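Local coordinates for Cag-Z (Helicobacter pylori, PDB 1S2X), which is of unknown function but is encoded in the cag pathogenicity island, which specifies a type IV secretion system, at residues Asp117-Phe122 and Gly176-Ile181; Ser136-Glu141 and Val154-Leu159. The protein carries 1 engineered substitution. One frame throughout, in Å; residues are numbered along the deposited sequence.

Interaction 1 of 2, residues Asp117-Phe122 and Gly176-Ile181; sequences DNFNNF and GTKYII
The phenol oxygen OH of Tyr-179 donates a weak hydrogen bond to OD1 of Asp-117, at 3.4 Å the sole polar link between 117-122 and 176-181. OD1 lies at the edge of the tyrosine ring and in its plane, and the carboxylate is turned only 14° from that plane, so the two flat groups meet nearly coplanar rather than stacked. The CB of Asp-117 starts off away from the other helix; with CG anti to the carbonyl carbon (chi1 -75°), the carboxylate swings back within range of the phenol.

Further along the same ring, CB of Asn-120 comes 3.8 Å from CD2 of Tyr-179. Its amide plane is inclined to the ring, and the contact is made by the aliphatic CB, not by the amide end. Asn-120 and Tyr-179 are also the nearest CA pair across the two segments, 6.2 Å apart.

The more sheltered part of the interface belongs to Phe-119. CE1 of its ring lies 3.7 Å from CB of Lys-178, and CZ reaches CD of the same lysine at 4.0 Å. Contact is thus made with the aliphatic part of Lys-178, whose charged end leads away: NZ forms a salt bridge with Asp-174, and the side chain has a cation-pi interaction with Tyr-88. Phe-119 also touches Ser-87 and Cys-91 of helix 74-101, so a third helix joins the packing.

The axes of 117-122 and 176-181 approach to 9.6 Å and run at 170°, close to antiparallel. Phe-119 is buried toward helix 74-101, whereas Tyr-179 and Asp-117 stay partly exposed. The contact is antiparallel packing of helices 105-135 and 161-183 in an all-helical protein.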
loop_
_atom_site.group_PDB
_atom_site.type_symbol
_atom_site.label_atom_id
_atom_site.label_comp_id
_atom_site.label_asym_id
_atom_site.label_seq_id
_atom_site.Cartn_x
_atom_site.Cartn_y
_atom_site.Cartn_z
ATOM N N ASP A 117 7.902 2.742 -16.321
ATOM C CA ASP A 117 7.160 3.890 -15.823
ATOM C C ASP A 117 5.762 3.468 -15.369
ATOM O O ASP A 117 5.217 4.040 -14.431
ATOM C CB ASP A 117 6.997 4.989 -16.864
ATOM C CG ASP A 117 8.225 5.818 -17.146
ATOM O OD1 ASP A 117 9.176 5.844 -16.340
ATOM O OD2 ASP A 117 8.238 6.482 -18.201
ATOM N N ASN A 118 5.180 2.472 -16.038
ATOM C CA ASN A 118 3.858 2.032 -15.613
ATOM C C ASN A 118 3.977 1.088 -14.417
ATOM O O ASN A 118 3.035 0.983 -13.627
ATOM C CB ASN A 118 3.099 1.360 -16.758
ATOM C CG ASN A 118 2.637 2.367 -17.792
ATOM O OD1 ASN A 118 2.600 3.572 -17.524
ATOM N ND2 ASN A 118 2.283 1.874 -18.976
ATOM N N PHE A 119 5.122 0.420 -14.313
ATOM C CA PHE A 119 5.425 -0.412 -13.148
ATOM C C PHE A 119 5.584 0.510 -11.938
ATOM O O PHE A 119 5.004 0.286 -10.877
ATOM C CB PHE A 119 6.665 -1.282 -13.339
ATOM C CG PHE A 119 7.185 -1.959 -12.082
ATOM C CD1 PHE A 119 8.198 -1.394 -11.321
ATOM C CD2 PHE A 119 6.656 -3.160 -11.654
ATOM C CE1 PHE A 119 8.663 -1.995 -10.165
ATOM C CE2 PHE A 119 7.099 -3.769 -10.487
ATOM C CZ PHE A 119 8.095 -3.182 -9.736
ATOM N N ASN A 120 6.385 1.560 -12.119
ATOM C CA ASN A 120 6.634 2.455 -10.999
ATOM C C ASN A 120 5.322 3.054 -10.481
ATOM O O ASN A 120 5.140 3.162 -9.271
ATOM C CB ASN A 120 7.587 3.586 -11.371
ATOM C CG ASN A 120 8.116 4.293 -10.131
ATOM O OD1 ASN A 120 8.455 3.634 -9.147
ATOM N ND2 ASN A 120 8.201 5.618 -10.147
ATOM N N ASN A 121 4.446 3.437 -11.396
ATOM C CA ASN A 121 3.224 4.164 -11.089
ATOM C C ASN A 121 2.098 3.288 -10.584
ATOM O O ASN A 121 1.341 3.654 -9.667
ATOM C CB ASN A 121 2.777 4.933 -12.351
ATOM C CG ASN A 121 3.714 6.124 -12.530
ATOM O OD1 ASN A 121 3.877 6.643 -13.626
ATOM N ND2 ASN A 121 4.324 6.532 -11.425
ATOM N N PHE A 122 1.978 2.105 -11.190
ATOM C CA PHE A 122 0.921 1.202 -10.736
ATOM C C PHE A 122 1.220 0.693 -9.332
ATOM O O PHE A 122 0.332 0.590 -8.483
ATOM C CB PHE A 122 0.801 0.068 -11.740
ATOM C CG PHE A 122 -0.051 -1.112 -11.308
ATOM C CD1 PHE A 122 0.538 -2.265 -10.830
ATOM C CD2 PHE A 122 -1.431 -1.067 -11.382
ATOM C CE1 PHE A 122 -0.234 -3.342 -10.436
ATOM C CE2 PHE A 122 -2.205 -2.146 -11.005
ATOM C CZ PHE A 122 -1.606 -3.299 -10.537
ATOM N N GLY A 176 11.629 0.773 -6.113
ATOM C CA GLY A 176 12.678 1.642 -6.617
ATOM C C GLY A 176 13.843 0.866 -7.198
ATOM O O GLY A 176 14.409 1.214 -8.241
ATOM N N THR A 177 14.219 -0.228 -6.537
ATOM C CA THR A 177 15.251 -1.111 -7.067
ATOM C C THR A 177 14.777 -1.951 -8.239
ATOM O O THR A 177 15.555 -2.309 -9.128
ATOM C CB THR A 177 15.737 -2.081 -5.971
ATOM O OG1 THR A 177 16.201 -1.263 -4.901
ATOM C CG2 THR A 177 16.891 -2.929 -6.478
ATOM N N LYS A 178 13.485 -2.280 -8.233
ATOM C CA LYS A 178 12.962 -3.074 -9.345
ATOM C C LYS A 178 12.774 -2.164 -10.555
ATOM O O LYS A 178 12.894 -2.576 -11.707
ATOM C CB LYS A 178 11.670 -3.777 -8.942
ATOM C CG LYS A 178 11.863 -5.038 -8.106
ATOM C CD LYS A 178 10.528 -5.551 -7.595
ATOM C CE LYS A 178 10.533 -7.058 -7.373
ATOM N NZ LYS A 178 11.045 -7.419 -6.019
ATOM N N TYR A 179 12.479 -0.898 -10.264
ATOM C CA TYR A 179 12.376 0.106 -11.312
ATOM C C TYR A 179 13.737 0.258 -11.998
ATOM O O TYR A 179 13.799 0.331 -13.221
ATOM C CB TYR A 179 11.918 1.458 -10.772
ATOM C CG TYR A 179 11.995 2.577 -11.786
ATOM C CD1 TYR A 179 13.057 3.470 -11.823
ATOM C CD2 TYR A 179 10.980 2.731 -12.723
ATOM C CE1 TYR A 179 13.108 4.483 -12.757
ATOM C CE2 TYR A 179 11.020 3.741 -13.665
ATOM C CZ TYR A 179 12.085 4.610 -13.673
ATOM O OH TYR A 179 12.127 5.620 -14.606
ATOM N N ILE A 180 14.777 0.339 -11.177
ATOM C CA ILE A 180 16.144 0.410 -11.690
ATOM C C ILE A 180 16.344 -0.701 -12.715
ATOM O O ILE A 180 16.640 -0.480 -13.881
ATOM C CB ILE A 180 17.185 0.251 -10.575
ATOM C CG1 ILE A 180 17.267 1.456 -9.629
ATOM C CG2 ILE A 180 18.557 -0.059 -11.147
ATOM C CD1 ILE A 180 16.392 2.610 -10.074
ATOM N N ILE A 181 16.140 -1.917 -12.227
ATOM C CA ILE A 181 16.311 -3.102 -13.057
ATOM C C ILE A 181 15.518 -2.998 -14.353
ATOM O O ILE A 181 16.084 -3.112 -15.439
ATOM C CB ILE A 181 15.913 -4.368 -12.273
ATOM C CG1 ILE A 181 16.685 -4.572 -10.968
ATOM C CG2 ILE A 181 16.033 -5.609 -13.144
ATOM C CD1 ILE A 181 16.509 -5.963 -10.397
#

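Interaction 2 of 2, residues Ser136-Glu141 and Val154-Leu159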
loop_
_atom_site.group_PDB
_atom_site.type_symbol
_atom_site.label_atom_id
_atom_site.label_comp_id
_atom_site.label_asym_id
_atom_site.label_seq_id
_atom_site.Cartn_x
_atom_site.Cartn_y
_atom_site.Cartn_z
ATOM N N SER A 136 -6.058 5.244 8.182
ATOM C CA SER A 136 -7.414 5.554 8.632
ATOM C C SER A 136 -7.896 4.737 9.816
ATOM O O SER A 136 -9.019 5.015 10.258
ATOM C CB SER A 136 -8.395 5.344 7.459
ATOM O OG SER A 136 -8.732 3.963 7.405
ATOM N N TYR A 137 -7.134 3.772 10.348
ATOM C CA TYR A 137 -7.514 3.084 11.598
ATOM C C TYR A 137 -7.323 3.943 12.844
ATOM O O TYR A 137 -7.707 3.620 13.973
ATOM C CB TYR A 137 -6.700 1.783 11.740
ATOM C CG TYR A 137 -7.390 0.633 11.006
ATOM C CD1 TYR A 137 -8.249 -0.204 11.702
ATOM C CD2 TYR A 137 -7.186 0.421 9.646
ATOM C CE1 TYR A 137 -8.899 -1.254 11.067
ATOM C CE2 TYR A 137 -7.827 -0.620 8.998
ATOM C CZ TYR A 137 -8.675 -1.444 9.719
ATOM O OH TYR A 137 -9.320 -2.493 9.089
ATOM N N LEU A 138 -6.695 5.103 12.698
ATOM C CA LEU A 138 -6.777 6.201 13.659
ATOM C C LEU A 138 -7.727 7.203 12.996
ATOM O O LEU A 138 -7.296 8.012 12.175
ATOM C CB LEU A 138 -5.431 6.841 13.975
ATOM C CG LEU A 138 -5.476 8.027 14.966
ATOM C CD1 LEU A 138 -6.034 7.563 16.305
ATOM C CD2 LEU A 138 -4.109 8.677 15.123
ATOM N N PRO A 139 -9.018 7.092 13.282
ATOM C CA PRO A 139 -9.997 7.786 12.441
ATOM C C PRO A 139 -9.970 9.273 12.776
ATOM O O PRO A 139 -10.245 9.698 13.891
ATOM C CB PRO A 139 -11.318 7.134 12.840
ATOM C CG PRO A 139 -11.106 6.697 14.259
ATOM C CD PRO A 139 -9.649 6.344 14.373
ATOM N N ARG A 140 -9.624 10.086 11.794
ATOM C CA ARG A 140 -9.545 11.526 12.036
ATOM C C ARG A 140 -10.869 12.069 12.543
ATOM O O ARG A 140 -10.902 13.042 13.299
ATOM C CB ARG A 140 -9.161 12.269 10.758
ATOM C CG ARG A 140 -8.019 13.255 10.905
ATOM C CD ARG A 140 -8.153 14.145 12.133
ATOM N NE ARG A 140 -7.027 15.069 12.269
ATOM C CZ ARG A 140 -6.921 16.075 13.124
ATOM N NH1 ARG A 140 -7.885 16.360 13.992
ATOM N NH2 ARG A 140 -5.831 16.823 13.118
ATOM N N GLU A 141 -11.985 11.459 12.141
ATOM C CA GLU A 141 -13.238 12.108 12.535
ATOM C C GLU A 141 -13.626 11.861 13.991
ATOM O O GLU A 141 -14.612 12.493 14.395
ATOM C CB GLU A 141 -14.348 11.656 11.585
ATOM C CG GLU A 141 -14.801 10.222 11.773
ATOM C CD GLU A 141 -14.095 9.235 10.867
ATOM O OE1 GLU A 141 -14.648 8.134 10.656
ATOM O OE2 GLU A 141 -12.986 9.540 10.368
ATOM N N VAL A 154 2.107 9.442 18.626
ATOM C CA VAL A 154 2.128 8.339 19.587
ATOM C C VAL A 154 1.008 7.334 19.354
ATOM O O VAL A 154 1.234 6.123 19.470
ATOM C CB VAL A 154 2.054 8.928 21.011
ATOM C CG1 VAL A 154 2.027 7.838 22.067
ATOM C CG2 VAL A 154 3.245 9.863 21.217
ATOM N N ALA A 155 -0.199 7.802 19.041
ATOM C CA ALA A 155 -1.355 6.954 18.759
ATOM C C ALA A 155 -1.029 6.118 17.524
ATOM O O ALA A 155 -1.321 4.929 17.490
ATOM C CB ALA A 155 -2.640 7.737 18.545
ATOM N N PHE A 156 -0.401 6.728 16.522
ATOM C CA PHE A 156 0.016 5.949 15.358
ATOM C C PHE A 156 0.937 4.812 15.780
ATOM O O PHE A 156 0.919 3.679 15.292
ATOM C CB PHE A 156 0.723 6.834 14.340
ATOM C CG PHE A 156 -0.199 7.691 13.482
ATOM C CD1 PHE A 156 0.139 9.012 13.226
ATOM C CD2 PHE A 156 -1.359 7.176 12.959
ATOM C CE1 PHE A 156 -0.677 9.802 12.433
ATOM C CE2 PHE A 156 -2.170 7.945 12.142
ATOM C CZ PHE A 156 -1.827 9.263 11.887
ATOM N N GLN A 157 1.791 5.139 16.753
ATOM C CA GLN A 157 2.754 4.108 17.165
ATOM C C GLN A 157 2.019 3.055 17.974
ATOM O O GLN A 157 2.215 1.856 17.782
ATOM C CB GLN A 157 3.922 4.732 17.928
ATOM C CG GLN A 157 4.740 5.699 17.075
ATOM C CD GLN A 157 5.843 6.438 17.804
ATOM O OE1 GLN A 157 5.620 7.228 18.724
ATOM N NE2 GLN A 157 7.086 6.212 17.392
ATOM N N ILE A 158 1.140 3.475 18.888
ATOM C CA ILE A 158 0.480 2.438 19.708
ATOM C C ILE A 158 -0.447 1.565 18.889
ATOM O O ILE A 158 -0.638 0.393 19.202
ATOM C CB ILE A 158 -0.329 3.042 20.863
ATOM C CG1 ILE A 158 0.509 3.859 21.858
ATOM C CG2 ILE A 158 -1.118 1.960 21.593
ATOM C CD1 ILE A 158 -0.360 4.744 22.726
ATOM N N LEU A 159 -1.037 2.108 17.823
ATOM C CA LEU A 159 -1.949 1.301 17.013
ATOM C C LEU A 159 -1.264 0.421 15.994
ATOM O O LEU A 159 -1.937 -0.322 15.262
ATOM C CB LEU A 159 -2.955 2.227 16.301
ATOM C CG LEU A 159 -3.864 3.017 17.243
ATOM C CD1 LEU A 159 -4.736 4.004 16.468
ATOM C CD2 LEU A 159 -4.761 2.106 18.067
#
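Tyr-137 meets Leu-159 through its backbone: the carbonyl O of Tyr-137 lies 3.9 Å from CD1 of Leu-159. Its ring leads away from 154-159 and packs edge-to-face with Phe-73.

Leu-138 follows and carries most of the contact, each of its methyl groups having a different main partner. CD2 sits over one face of the Phe-156 ring, a CH-pi contact with 3.9 Å from CD2 of Leu-138 to the ring centroid. The approach is 24° off the ring normal, displaced toward the rim, which is why CE2 of Phe-156 is the nearest ring atom to that methyl at 3.6 Å. The same CD2 of Leu-138 touches CB of Ala-155 at 3.8 Å. Its other methyl, CD1, meets CD1 of Leu-159, also at 3.8 Å. With CG anti to the backbone N (chi1 179°), Leu-138 reaches across to 154-159, CD2 over the phenylalanine and CD1 against Leu-159, and its side chain crosses each of these two at about a right angle. No hydrogen bond joins the segments; the contact is apolar and largely buried.

Around it, Ile-161 at the start of helix 161-183 touches both Leu-138 and Phe-156. Ala-155 and Leu-159 pack on Val-59 of helix 52-68, and Tyr-137 rests on Val-34 and Phe-38 of helix 31-43. The loop after helix 105-135 thus packs on the C-terminal end of helix 149-158, with helices 31-43, 52-68 and 161-183 around it.

In the fold
From the N terminus, helices 14-23, 31-43, 52-68 and 74-101 come before either contact. Helix 105-135 then supplies the first segment of interaction 1 and runs on into the loop that supplies the first segment of interaction 2. Helix 149-158 closes the shorter loop, where 13 residues separate the nearest ends of the segments; helix 161-183 follows directly and closes the longer one, with a separation of 54. Interaction 2 therefore nests within interaction 1, without crossing. Their centres are 30 Å apart, on opposite sides of the chain's centre, and they do not touch. Interaction 1 joins helices 105-135 and 161-183 at 117-122 and 176-181; interaction 2 packs the start of their connection on the end of helix 149-158.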